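Side-chain contact in LpxE (Aquifex aeolicus, PDB 6EBU), which is a PAP2-family membrane enzyme that probably removes the 1-phosphate of lipid A, linking it to bacterial envelope biogenesis: residues L64-A67 / I68-T72. The protein carries 1 engineered substitution. Sequence-based numbering, arbitrary orientation.
Sequences LILA and IMLET. Engineered in segment 68-72: Met69 (natural residue Ile).
Leu66 and Leu70, one helical turn apart and slanted against each other, meet through CD1 of Leu66, which lies 3.9 Å from CG of Leu70 and nearly as close to its CD1. Leu66 holds CG opposite its backbone N (chi1 153°), whereas CG of Leu70 lies opposite its own carbonyl carbon and is thereby carried back along the helix over Leu66 O. Both leucines also touch helix 151-170, Leu66 at Ser168 and Leu70 at Cys164 and Ile167; an alanine in place of Leu70 would probably leave Leu66 CD1 without its neighbour and open a gap toward Cys164 and Ile167. The second apolar pair, Leu64 and Ile68, runs alongside in the same direction, with Leu64 CD1 3.9 Å from Ile68 CG1, and both residues pack on helix 46-56. Ala67 and Glu71 turn to helix 108-121, where both touch Thr115; CG of Glu71 also sits 3.3 Å from Ala67 O. The engineered Met69 rests its CB and CG against Ile65 O, while its bent end leads away. Four i to i+4 backbone bonds join the two segments, from Ile68 N to Leu64 O (2.8 Å), Met69 N to Ile65 O, Leu70 N to Leu66 O and Glu71 N to Ala67 O. Ile68 O is gripped twice by Thr72: its N and its OG1 (2.7 Å) arrive from opposite faces of the carbonyl plane, so the hydroxyl donates its proton back to the same helix. Such a bond from a threonine hydroxyl to the carbonyl four residues earlier is common in membrane helices, and here it lies in helix 61-82, most of which is predicted to span the membrane, packed against three others in the helical bundle of a PAP2-family protein.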
loop_
_atom_site.group_PDB
_atom_site.type_symbol
_atom_site.label_atom_id
_atom_site.label_comp_id
_atom_site.label_asym_id
_atom_site.label_seq_id
_atom_site.Cartn_x
_atom_site.Cartn_y
_atom_site.Cartn_z
ATOM N N LEU A 64 4.192 15.927 -2.627
ATOM C CA LEU A 64 3.758 14.795 -1.815
ATOM C C LEU A 64 2.400 15.059 -1.178
ATOM O O LEU A 64 1.546 14.165 -1.136
ATOM C CB LEU A 64 4.799 14.476 -0.742
ATOM C CG LEU A 64 4.418 13.271 0.123
ATOM C CD1 LEU A 64 4.330 12.001 -0.722
ATOM C CD2 LEU A 64 5.389 13.095 1.275
ATOM N N ILE A 65 2.180 16.278 -0.677
ATOM C CA ILE A 65 0.893 16.602 -0.066
ATOM C C ILE A 65 -0.231 16.482 -1.087
ATOM O O ILE A 65 -1.295 15.920 -0.797
ATOM C CB ILE A 65 0.935 18.005 0.568
ATOM C CG1 ILE A 65 1.858 18.014 1.789
ATOM C CG2 ILE A 65 -0.465 18.459 0.960
ATOM C CD1 ILE A 65 1.981 19.368 2.445
ATOM N N LEU A 66 -0.013 16.990 -2.302
ATOM C CA LEU A 66 -1.057 16.905 -3.317
ATOM C C LEU A 66 -1.264 15.465 -3.777
ATOM O O LEU A 66 -2.396 15.046 -4.039
ATOM C CB LEU A 66 -0.716 17.820 -4.494
ATOM C CG LEU A 66 -1.261 17.470 -5.881
ATOM C CD1 LEU A 66 -2.763 17.717 -5.932
ATOM C CD2 LEU A 66 -0.552 18.289 -6.954
ATOM N N ALA A 67 -0.185 14.686 -3.861
ATOM C CA ALA A 67 -0.317 13.294 -4.279
ATOM C C ALA A 67 -1.041 12.465 -3.228
ATOM O O ALA A 67 -1.891 11.631 -3.566
ATOM C CB ALA A 67 1.061 12.704 -4.577
ATOM N N ILE A 68 -0.720 12.679 -1.950
ATOM C CA ILE A 68 -1.408 11.962 -0.882
ATOM C C ILE A 68 -2.886 12.328 -0.868
ATOM O O ILE A 68 -3.753 11.463 -0.701
ATOM C CB ILE A 68 -0.733 12.245 0.473
ATOM C CG1 ILE A 68 0.638 11.569 0.533
ATOM C CG2 ILE A 68 -1.606 11.765 1.617
ATOM C CD1 ILE A 68 0.579 10.064 0.421
ATOM N N MET A 69 -3.199 13.613 -1.057
ATOM C CA MET A 69 -4.593 14.029 -1.157
ATOM C C MET A 69 -5.294 13.326 -2.311
ATOM O O MET A 69 -6.435 12.868 -2.169
ATOM C CB MET A 69 -4.677 15.544 -1.338
ATOM C CG MET A 69 -4.703 16.341 -0.051
ATOM S SD MET A 69 -4.788 18.113 -0.378
ATOM C CE MET A 69 -6.152 18.180 -1.543
ATOM N N LEU A 70 -4.625 13.231 -3.462
ATOM C CA LEU A 70 -5.224 12.571 -4.619
ATOM C C LEU A 70 -5.474 11.093 -4.342
ATOM O O LEU A 70 -6.589 10.596 -4.537
ATOM C CB LEU A 70 -4.325 12.742 -5.846
ATOM C CG LEU A 70 -4.240 14.127 -6.489
ATOM C CD1 LEU A 70 -3.192 14.141 -7.595
ATOM C CD2 LEU A 70 -5.597 14.559 -7.024
ATOM N N GLU A 71 -4.445 10.372 -3.882
ATOM C CA GLU A 71 -4.605 8.936 -3.671
ATOM C C GLU A 71 -5.586 8.647 -2.541
ATOM O O GLU A 71 -6.377 7.702 -2.633
ATOM C CB GLU A 71 -3.248 8.275 -3.401
ATOM C CG GLU A 71 -2.546 8.723 -2.127
ATOM C CD GLU A 71 -2.823 7.807 -0.947
ATOM O OE1 GLU A 71 -3.519 6.786 -1.128
ATOM O OE2 GLU A 71 -2.352 8.116 0.168
ATOM N N THR A 72 -5.570 9.458 -1.480
ATOM C CA THR A 72 -6.476 9.227 -0.358
ATOM C C THR A 72 -7.929 9.353 -0.795
ATOM O O THR A 72 -8.761 8.495 -0.480
ATOM C CB THR A 72 -6.178 10.206 0.778
ATOM O OG1 THR A 72 -4.866 9.955 1.297
ATOM C CG2 THR A 72 -7.203 10.054 1.894
#